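Local coordinates for protein mandelate racemase (Bordetella bronchiseptica, PDB 3OP2) that probably acts on a carboxylic acid substrate as a magnesium-dependent member of the mandelate racemase group of the enolase superfamily, at residues 299-304 against 322-327; 223-228 against 249-254. All blocks are in the same frame, centred on the assembly; numbering follows the deposited sequence.

Interactions 1 and 2 lie about 12 Å apart, centre to centre, in the same barrel domain, and together they line one side of the active site. Interaction 2 pairs two neighbouring parallel strands and delivers two carboxylates to the magnesium ion; interaction 1 joins strand 300-301 and the chain leading to His304 to the loop 322-327. They meet inside the barrel, where Met327 CG packs 3.6 Å from Trp225 CZ3 and Asn302 OD1 lies 3.7 Å from the same ring atom. Nearer the metal, His304 CG rests 3.4 Å from Glu254 CB. Both contacts reach the bound 2-oxoglutarate, interaction 1 through His304 and interaction 2 chiefly through the metal.

Interaction 1: 299-304 against 322-327; sequences LAWNPH and SPHPAM. With AKG (2-oxoglutaric acid), chain D.
Leu299 meets His324 through a shared water, which donates to Leu299 O at 2.9 Å and lies 3.0 Å from His324 ND1. The other imidazole nitrogen, NE2, is hydrogen-bonded to Ser291, so both ring nitrogens have a partner. At Trp301 the backbone turns over the ring: N lies above one face, and CB sits 3.9 Å from the centroid of the His324 ring in a CH-pi contact. Pro323 CD takes the opposite face, so the imidazole is held between the two. A chi1 of 168° swings the Trp301 indole toward helix 309-321, where it packs on Leu318 and Val319; His324 CD2 lies at the indole edge, and the indole NE1 donates to Ala276 O.

Asn302 makes the direct side-chain hydrogen bond of the contact. ND2 reaches Pro325 O at 3.0 Å with an N-H...O angle of 154°, the acceptor lying in the amide plane. Its CG stands beside the backbone N (chi1 -58°), which points the amide across the gap and also lays CG 3.9 Å from CB of selenomethionine Met327. After Pro303, a second water bridges Pro303 O and Met327 O, 2.7 Å from the latter but doubtfully close to Pro303 O. His304 then leaves the loop for the ligand: CD2 is 3.5 Å from 2-oxoglutarate O1, while ND1 is hydrogen-bonded to Asp277, a pairing that recalls the His-Asp dyad of the mandelate racemase group.

The polar joining rests on one direct amide bond, helped by bridging waters, one of them doubtfully close, with no charged pair between the segments. The contact thus ties strand 300-301 and the chain after it to the loop that follows helix 309-321, and the anchored chain runs straight on to His304 at the ligand.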
ATOM      1  N   LEU A 299     -21.865  -7.601  10.369  1.00 25.58           N
ATOM      2  CA  LEU A 299     -21.192  -8.431   9.376  1.00 24.97           C
ATOM      3  C   LEU A 299     -20.268  -9.394  10.106  1.00 24.96           C
ATOM      4  O   LEU A 299     -20.130  -9.292  11.337  1.00 26.89           O
ATOM      5  CB  LEU A 299     -20.388  -7.545   8.427  1.00 23.71           C
ATOM      6  CG  LEU A 299     -21.173  -6.407   7.787  1.00 28.87           C
ATOM      7  CD1 LEU A 299     -20.233  -5.546   6.927  1.00 23.24           C
ATOM      8  CD2 LEU A 299     -22.357  -6.949   6.971  1.00 23.39           C
ATOM      9  N   ALA A 300     -19.632 -10.314   9.376  1.00 23.06           N
ATOM     10  CA  ALA A 300     -18.679 -11.262   9.984  1.00 21.52           C
ATOM     11  C   ALA A 300     -17.231 -10.894   9.668  1.00 21.02           C
ATOM     12  O   ALA A 300     -16.943 -10.274   8.643  1.00 20.89           O
ATOM     13  CB  ALA A 300     -18.968 -12.680   9.525  1.00 21.06           C
ATOM     14  N   TRP A 301     -16.327 -11.253  10.573  1.00 20.57           N
ATOM     15  CA  TRP A 301     -14.905 -11.183  10.308  1.00 20.38           C
ATOM     16  C   TRP A 301     -14.347 -12.596  10.468  1.00 19.94           C
ATOM     17  O   TRP A 301     -14.308 -13.123  11.565  1.00 20.03           O
ATOM     18  CB  TRP A 301     -14.188 -10.200  11.250  1.00 20.91           C
ATOM     19  CG  TRP A 301     -12.680 -10.325  11.182  1.00 22.02           C
ATOM     20  CD1 TRP A 301     -11.869  -9.940  10.150  1.00 21.38           C
ATOM     21  CD2 TRP A 301     -11.817 -10.925  12.165  1.00 21.73           C
ATOM     22  NE1 TRP A 301     -10.559 -10.245  10.434  1.00 21.27           N
ATOM     23  CE2 TRP A 301     -10.494 -10.837  11.670  1.00 22.37           C
ATOM     24  CE3 TRP A 301     -12.030 -11.508  13.426  1.00 22.43           C
ATOM     25  CZ2 TRP A 301      -9.387 -11.322  12.389  1.00 21.84           C
ATOM     26  CZ3 TRP A 301     -10.924 -11.994  14.139  1.00 22.04           C
ATOM     27  CH2 TRP A 301      -9.620 -11.891  13.612  1.00 22.23           C
ATOM     28  N   ASN A 302     -13.967 -13.202   9.353  1.00 19.76           N
ATOM     29  CA  ASN A 302     -13.398 -14.536   9.331  1.00 20.04           C
ATOM     30  C   ASN A 302     -12.069 -14.397   8.603  1.00 20.49           C
ATOM     31  O   ASN A 302     -12.045 -14.395   7.375  1.00 20.63           O
ATOM     32  CB  ASN A 302     -14.339 -15.525   8.602  1.00 20.30           C
ATOM     33  CG  ASN A 302     -15.738 -15.609   9.242  1.00 23.25           C
ATOM     34  OD1 ASN A 302     -16.753 -15.388   8.579  1.00 20.33           O
ATOM     35  ND2 ASN A 302     -15.786 -15.913  10.527  1.00 20.18           N
ATOM     36  N   PRO A 303     -10.954 -14.241   9.358  1.00 20.68           N
ATOM     37  CA  PRO A 303      -9.702 -13.850   8.723  1.00 21.13           C
ATOM     38  C   PRO A 303      -9.160 -14.886   7.757  1.00 21.93           C
ATOM     39  O   PRO A 303      -9.354 -16.085   7.939  1.00 22.52           O
ATOM     40  CB  PRO A 303      -8.725 -13.740   9.901  1.00 20.94           C
ATOM     41  CG  PRO A 303      -9.290 -14.705  10.928  1.00 17.57           C
ATOM     42  CD  PRO A 303     -10.774 -14.470  10.805  1.00 20.70           C
ATOM     43  N   HIS A 304      -8.460 -14.401   6.747  1.00 22.62           N
ATOM     44  CA  HIS A 304      -7.496 -15.218   6.021  1.00 23.92           C
ATOM     45  C   HIS A 304      -6.336 -15.467   6.982  1.00 24.61           C
ATOM     46  O   HIS A 304      -5.909 -14.531   7.667  1.00 24.71           O
ATOM     47  CB  HIS A 304      -7.009 -14.422   4.823  1.00 24.27           C
ATOM     48  CG  HIS A 304      -5.839 -15.027   4.121  1.00 26.59           C
ATOM     49  ND1 HIS A 304      -4.537 -14.815   4.527  1.00 25.45           N
ATOM     50  CD2 HIS A 304      -5.772 -15.818   3.024  1.00 25.30           C
ATOM     51  CE1 HIS A 304      -3.720 -15.456   3.709  1.00 26.57           C
ATOM     52  NE2 HIS A 304      -4.445 -16.074   2.792  1.00 26.22           N
ATOM     53  N   SER A 322     -13.645 -13.445  19.878  1.00 24.18           N
ATOM     54  CA  SER A 322     -14.578 -12.590  19.116  1.00 24.35           C
ATOM     55  C   SER A 322     -15.976 -13.211  18.968  1.00 24.62           C
ATOM     56  O   SER A 322     -16.108 -14.438  19.002  1.00 24.16           O
ATOM     57  CB  SER A 322     -14.009 -12.289  17.720  1.00 24.24           C
ATOM     58  OG  SER A 322     -12.794 -11.556  17.793  1.00 39.04           O
ATOM     59  N   PRO A 323     -17.016 -12.370  18.774  1.00 25.13           N
ATOM     60  CA  PRO A 323     -18.365 -12.894  18.797  1.00 26.10           C
ATOM     61  C   PRO A 323     -18.898 -13.259  17.412  1.00 26.72           C
ATOM     62  O   PRO A 323     -20.100 -13.397  17.254  1.00 27.53           O
ATOM     63  CB  PRO A 323     -19.166 -11.721  19.379  1.00 26.06           C
ATOM     64  CG  PRO A 323     -18.437 -10.505  18.871  1.00 30.97           C
ATOM     65  CD  PRO A 323     -17.024 -10.909  18.547  1.00 25.01           C
ATOM     66  N   HIS A 324     -18.019 -13.419  16.422  1.00 26.61           N
ATOM     67  CA  HIS A 324     -18.466 -13.744  15.069  1.00 26.65           C
ATOM     68  C   HIS A 324     -18.767 -15.225  14.952  1.00 27.61           C
ATOM     69  O   HIS A 324     -18.163 -16.023  15.659  1.00 28.37           O
ATOM     70  CB  HIS A 324     -17.406 -13.348  14.047  1.00 25.85           C
ATOM     71  CG  HIS A 324     -16.992 -11.916  14.144  1.00 25.26           C
ATOM     72  ND1 HIS A 324     -17.781 -10.883  13.694  1.00 24.94           N
ATOM     73  CD2 HIS A 324     -15.870 -11.345  14.645  1.00 25.64           C
ATOM     74  CE1 HIS A 324     -17.162  -9.735  13.908  1.00 25.31           C
ATOM     75  NE2 HIS A 324     -16.006  -9.988  14.495  1.00 24.75           N
ATOM     76  N   PRO A 325     -19.722 -15.607  14.084  1.00 28.24           N
ATOM     77  CA  PRO A 325     -19.855 -17.036  13.813  1.00 28.21           C
ATOM     78  C   PRO A 325     -18.567 -17.522  13.126  1.00 27.39           C
ATOM     79  O   PRO A 325     -18.167 -16.953  12.117  1.00 27.84           O
ATOM     80  CB  PRO A 325     -21.061 -17.115  12.861  1.00 28.77           C
ATOM     81  CG  PRO A 325     -21.247 -15.741  12.322  1.00 34.31           C
ATOM     82  CD  PRO A 325     -20.730 -14.800  13.371  1.00 28.69           C
ATOM     83  N   ALA A 326     -17.920 -18.537  13.691  1.00 26.34           N
ATOM     84  CA  ALA A 326     -16.572 -18.932  13.250  1.00 25.27           C
ATOM     85  C   ALA A 326     -16.584 -19.642  11.907  1.00 23.48           C
ATOM     86  O   ALA A 326     -17.431 -20.480  11.660  1.00 22.49           O
ATOM     87  CB  ALA A 326     -15.894 -19.807  14.290  1.00 25.50           C
HETATM   88  N   MSE A 327     -15.638 -19.287  11.048  1.00 23.32           N
HETATM   89  CA  MSE A 327     -15.409 -20.015   9.788  1.00 23.66           C
HETATM   90  C   MSE A 327     -13.927 -19.861   9.492  1.00 23.34           C
HETATM   91  O   MSE A 327     -13.526 -19.031   8.656  1.00 22.26           O
HETATM   92  CB  MSE A 327     -16.279 -19.463   8.649  1.00 24.07           C
HETATM   93  CG  MSE A 327     -16.226 -20.299   7.341  1.00 27.78           C
HETATM   94 SE   MSE A 327     -16.649 -22.220   7.534  1.00 26.40          SE
HETATM   95  CE  MSE A 327     -18.585 -22.115   7.667  1.00 28.15           C
TER
HETATM   96  C1  AKG D 501      -6.708 -18.283   0.397  1.00 47.75           C
HETATM   97  O1  AKG D 501      -6.033 -18.874   1.263  1.00 36.00           O
HETATM   98  O2  AKG D 501      -7.839 -17.800   0.653  1.00 35.76           O
HETATM   99  C2  AKG D 501      -6.174 -18.112  -0.954  1.00 37.71           C
HETATM  100  O5  AKG D 501      -6.849 -17.493  -1.765  1.00 48.00           O
HETATM  101  C3  AKG D 501      -4.809 -18.627  -1.361  1.00 48.19           C
HETATM  102  C4  AKG D 501      -4.738 -20.152  -1.295  1.00 40.91           C
HETATM  103  C5  AKG D 501      -3.648 -20.721  -2.196  1.00 48.79           C
HETATM  104  O3  AKG D 501      -2.518 -20.174  -2.258  1.00 42.22           O
HETATM  105  O4  AKG D 501      -3.906 -21.756  -2.852  1.00 42.07           O
HETATM  106  O   HOH W   1     -20.714 -11.271  13.433  1.00 38.03           O
HETATM  107  O   HOH W   2     -11.195 -17.831   8.072  1.00 32.13           O

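Interaction 2: 223-228 against 249-254. With MG (magnesium ion), chain C; AKG (2-oxoglutaric acid), chain D.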
ATOM      1  N   CYS A 223     -23.960 -22.415  -1.422  1.00 21.88           N
ATOM      2  CA  CYS A 223     -22.634 -22.093  -0.918  1.00 21.45           C
ATOM      3  C   CYS A 223     -22.657 -21.057   0.217  1.00 21.59           C
ATOM      4  O   CYS A 223     -23.508 -20.163   0.252  1.00 22.42           O
ATOM      5  CB  CYS A 223     -21.740 -21.611  -2.064  1.00 21.47           C
ATOM      6  SG  CYS A 223     -21.377 -22.906  -3.310  1.00 25.25           S
ATOM      7  N   TYR A 224     -21.706 -21.177   1.133  1.00 20.82           N
ATOM      8  CA  TYR A 224     -21.656 -20.335   2.320  1.00 19.50           C
ATOM      9  C   TYR A 224     -21.175 -18.928   1.962  1.00 19.21           C
ATOM     10  O   TYR A 224     -21.790 -17.933   2.354  1.00 19.10           O
ATOM     11  CB  TYR A 224     -20.756 -20.990   3.365  1.00 19.00           C
ATOM     12  CG  TYR A 224     -20.706 -20.304   4.704  1.00 19.51           C
ATOM     13  CD1 TYR A 224     -21.653 -20.584   5.688  1.00 18.69           C
ATOM     14  CD2 TYR A 224     -19.702 -19.384   4.995  1.00 18.43           C
ATOM     15  CE1 TYR A 224     -21.603 -19.962   6.924  1.00 19.71           C
ATOM     16  CE2 TYR A 224     -19.642 -18.753   6.231  1.00 19.28           C
ATOM     17  CZ  TYR A 224     -20.594 -19.045   7.186  1.00 18.41           C
ATOM     18  OH  TYR A 224     -20.526 -18.425   8.417  1.00 19.75           O
ATOM     19  N   TRP A 225     -20.069 -18.845   1.230  1.00 18.79           N
ATOM     20  CA  TRP A 225     -19.593 -17.563   0.719  1.00 18.42           C
ATOM     21  C   TRP A 225     -18.944 -17.648  -0.644  1.00 18.69           C
ATOM     22  O   TRP A 225     -18.638 -18.738  -1.140  1.00 18.39           O
ATOM     23  CB  TRP A 225     -18.704 -16.813   1.723  1.00 18.55           C
ATOM     24  CG  TRP A 225     -17.274 -17.296   1.933  1.00 20.17           C
ATOM     25  CD1 TRP A 225     -16.378 -17.692   0.975  1.00 19.70           C
ATOM     26  CD2 TRP A 225     -16.562 -17.336   3.185  1.00 19.31           C
ATOM     27  NE1 TRP A 225     -15.172 -18.011   1.564  1.00 20.15           N
ATOM     28  CE2 TRP A 225     -15.260 -17.804   2.914  1.00 19.94           C
ATOM     29  CE3 TRP A 225     -16.913 -17.039   4.513  1.00 19.87           C
ATOM     30  CZ2 TRP A 225     -14.294 -17.981   3.920  1.00 19.88           C
ATOM     31  CZ3 TRP A 225     -15.961 -17.225   5.523  1.00 19.57           C
ATOM     32  CH2 TRP A 225     -14.661 -17.701   5.215  1.00 20.21           C
ATOM     33  N   PHE A 226     -18.737 -16.463  -1.210  1.00 18.27           N
ATOM     34  CA  PHE A 226     -18.167 -16.242  -2.504  1.00 18.30           C
ATOM     35  C   PHE A 226     -16.998 -15.289  -2.208  1.00 18.87           C
ATOM     36  O   PHE A 226     -17.193 -14.082  -1.994  1.00 18.72           O
ATOM     37  CB  PHE A 226     -19.245 -15.559  -3.384  1.00 17.97           C
ATOM     38  CG  PHE A 226     -18.886 -15.414  -4.868  1.00 20.73           C
ATOM     39  CD1 PHE A 226     -17.759 -16.018  -5.420  1.00 18.11           C
ATOM     40  CD2 PHE A 226     -19.735 -14.694  -5.713  1.00 17.91           C
ATOM     41  CE1 PHE A 226     -17.466 -15.885  -6.815  1.00 21.34           C
ATOM     42  CE2 PHE A 226     -19.471 -14.554  -7.094  1.00 21.21           C
ATOM     43  CZ  PHE A 226     -18.334 -15.152  -7.650  1.00 18.78           C
ATOM     44  N   GLU A 227     -15.789 -15.840  -2.197  1.00 19.14           N
ATOM     45  CA  GLU A 227     -14.583 -15.121  -1.772  1.00 19.20           C
ATOM     46  C   GLU A 227     -13.831 -14.517  -2.963  1.00 19.53           C
ATOM     47  O   GLU A 227     -13.709 -15.150  -4.026  1.00 19.23           O
ATOM     48  CB  GLU A 227     -13.666 -16.071  -0.959  1.00 20.21           C
ATOM     49  CG  GLU A 227     -12.328 -15.445  -0.478  1.00 20.02           C
ATOM     50  CD  GLU A 227     -11.551 -16.342   0.498  1.00 20.60           C
ATOM     51  OE1 GLU A 227     -12.139 -17.238   1.128  1.00 20.08           O
ATOM     52  OE2 GLU A 227     -10.332 -16.125   0.648  1.00 20.23           O
ATOM     53  N   GLU A 228     -13.337 -13.292  -2.778  1.00 19.78           N
ATOM     54  CA  GLU A 228     -12.712 -12.508  -3.853  1.00 20.82           C
ATOM     55  C   GLU A 228     -13.362 -12.768  -5.233  1.00 20.20           C
ATOM     56  O   GLU A 228     -12.706 -13.261  -6.161  1.00 20.08           O
ATOM     57  CB  GLU A 228     -11.198 -12.752  -3.894  1.00 22.59           C
ATOM     58  CG  GLU A 228     -10.443 -12.254  -2.650  1.00 29.97           C
ATOM     59  CD  GLU A 228      -8.939 -12.113  -2.898  1.00 23.53           C
ATOM     60  OE1 GLU A 228      -8.306 -13.083  -3.376  1.00 30.53           O
ATOM     61  OE2 GLU A 228      -8.388 -11.030  -2.609  1.00 30.69           O
ATOM     62  N   ARG A 249     -22.864 -15.416   1.122  1.00 17.62           N
ATOM     63  CA  ARG A 249     -22.128 -14.251   1.621  1.00 17.84           C
ATOM     64  C   ARG A 249     -21.078 -13.825   0.609  1.00 17.85           C
ATOM     65  O   ARG A 249     -20.435 -14.668  -0.028  1.00 17.59           O
ATOM     66  CB  ARG A 249     -21.449 -14.565   2.958  1.00 18.07           C
ATOM     67  CG  ARG A 249     -22.388 -15.062   4.040  1.00 18.80           C
ATOM     68  CD  ARG A 249     -21.652 -15.879   5.082  1.00 17.95           C
ATOM     69  NE  ARG A 249     -22.573 -16.329   6.125  1.00 18.82           N
ATOM     70  CZ  ARG A 249     -23.459 -17.304   5.960  1.00 18.58           C
ATOM     71  NH1 ARG A 249     -23.547 -17.932   4.791  1.00 19.32           N
ATOM     72  NH2 ARG A 249     -24.263 -17.649   6.956  1.00 19.23           N
ATOM     73  N   ILE A 250     -20.929 -12.513   0.443  1.00 17.81           N
ATOM     74  CA  ILE A 250     -19.838 -11.936  -0.341  1.00 17.83           C
ATOM     75  C   ILE A 250     -18.651 -11.679   0.602  1.00 17.70           C
ATOM     76  O   ILE A 250     -18.765 -10.935   1.586  1.00 17.49           O
ATOM     77  CB  ILE A 250     -20.265 -10.621  -1.073  1.00 18.49           C
ATOM     78  CG1 ILE A 250     -21.482 -10.845  -1.994  1.00 17.20           C
ATOM     79  CG2 ILE A 250     -19.095 -10.018  -1.851  1.00 17.30           C
ATOM     80  CD1 ILE A 250     -21.327 -11.984  -3.035  1.00 19.36           C
ATOM     81  N   ALA A 251     -17.531 -12.334   0.321  1.00 17.50           N
ATOM     82  CA  ALA A 251     -16.368 -12.257   1.196  1.00 17.56           C
ATOM     83  C   ALA A 251     -15.146 -11.719   0.474  1.00 18.14           C
ATOM     84  O   ALA A 251     -14.899 -12.039  -0.683  1.00 17.31           O
ATOM     85  CB  ALA A 251     -16.066 -13.625   1.783  1.00 17.65           C
ATOM     86  N   THR A 252     -14.379 -10.883   1.158  1.00 19.36           N
ATOM     87  CA  THR A 252     -13.064 -10.516   0.648  1.00 20.22           C
ATOM     88  C   THR A 252     -12.217  -9.953   1.773  1.00 20.62           C
ATOM     89  O   THR A 252     -12.750  -9.613   2.843  1.00 20.17           O
ATOM     90  CB  THR A 252     -13.160  -9.518  -0.538  1.00 20.84           C
ATOM     91  OG1 THR A 252     -11.858  -9.335  -1.119  1.00 24.71           O
ATOM     92  CG2 THR A 252     -13.734  -8.159  -0.096  1.00 24.08           C
ATOM     93  N   GLY A 253     -10.908  -9.856   1.544  1.00 20.98           N
ATOM     94  CA  GLY A 253     -10.057  -9.119   2.471  1.00 21.33           C
ATOM     95  C   GLY A 253      -8.614  -9.540   2.682  1.00 21.97           C
ATOM     96  O   GLY A 253      -7.850  -8.784   3.278  1.00 22.34           O
ATOM     97  N   GLU A 254      -8.225 -10.721   2.204  1.00 22.06           N
ATOM     98  CA  GLU A 254      -6.843 -11.176   2.387  1.00 23.45           C
ATOM     99  C   GLU A 254      -5.820 -10.233   1.746  1.00 25.18           C
ATOM    100  O   GLU A 254      -4.660 -10.190   2.171  1.00 26.01           O
ATOM    101  CB  GLU A 254      -6.657 -12.593   1.864  1.00 22.72           C
ATOM    102  CG  GLU A 254      -6.732 -12.687   0.363  1.00 27.50           C
ATOM    103  CD  GLU A 254      -6.784 -14.098  -0.127  1.00 23.06           C
ATOM    104  OE1 GLU A 254      -5.774 -14.538  -0.689  1.00 28.07           O
ATOM    105  OE2 GLU A 254      -7.826 -14.766   0.037  1.00 27.46           O
TER
HETATM  106 MG    MG C 500      -8.717 -16.356  -0.642  1.00 22.73          MG
HETATM  107  C1  AKG D 501      -6.708 -18.283   0.397  1.00 47.75           C
HETATM  108  O1  AKG D 501      -6.033 -18.874   1.263  1.00 36.00           O
HETATM  109  O2  AKG D 501      -7.839 -17.800   0.653  1.00 35.76           O
HETATM  110  C2  AKG D 501      -6.174 -18.112  -0.954  1.00 37.71           C
HETATM  111  O5  AKG D 501      -6.849 -17.493  -1.765  1.00 48.00           O
HETATM  112  C3  AKG D 501      -4.809 -18.627  -1.361  1.00 48.19           C
HETATM  113  C4  AKG D 501      -4.738 -20.152  -1.295  1.00 40.91           C
HETATM  114  C5  AKG D 501      -3.648 -20.721  -2.196  1.00 48.79           C
HETATM  115  O3  AKG D 501      -2.518 -20.174  -2.258  1.00 42.22           O
HETATM  116  O4  AKG D 501      -3.906 -21.756  -2.852  1.00 42.07           O
HETATM  117  O   HOH W   3      -8.925  -9.285  -0.612  1.00 21.34           O
HETATM  118  O   HOH W   4      -9.039 -15.138  -2.364  1.00 17.05           O
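Arg249 lies over Tyr224 at the start of this parallel strand pair. Its guanidinium lies flat on the phenol ring, centres 3.7 Å apart and planes 7° apart, giving a stacked cation-pi contact with CD adding a CH-pi touch. The same arginine grips Tyr224 O twice, from opposite faces of the carbonyl: NH1 lies 3.0 Å from Tyr224 O, which sits in the guanidinium plane at its edge, and the backbone N of Arg249 is also 3.0 Å from it. CG set beside the backbone N (chi1 -56°) and a chain extended as far as NE bring the head back to this oxygen.

Ala251 continues the ladder. Its N donates to Phe226 O at 2.9 Å, and its carbonyl receives Glu228 N. The methyl CB projects over the five-membered ring of Trp225, 4.0 Å from its centroid.

Glu228 closes the contact at the C-terminal end of the strand. Its carboxylate stacks on that of Glu254, OE1 to OE1 4.0 Å apart, like charges close together; a water bound to the magnesium lies against Glu228 OE1, although its distance is doubtfully short. Glu227 OE2 at 2.1 Å and Glu254 OE2 at 1.9 Å bind the metal directly, which draws the two anionic oxygens together; Asp201 and 2-oxoglutarate O2, with O5 at a longer distance, complete the site with the water. Glu227 OE1 is salt-bridged to Lys171.

Helix 235-243 joins the strands in a right-handed beta-alpha-beta crossover of the modified TIM barrel of the enolase superfamily, with Glu227 and Glu254 binding magnesium at the C-terminal strand ends. Strand 197-201 flanks 225-227 and strand 273-274 flanks 249-252. Phe226 packs on helix 208-220 outside the barrel, whereas Trp225 and Glu227 share the inner face with Ala251, where Trp225 meets Tyr142 of strand 139-146.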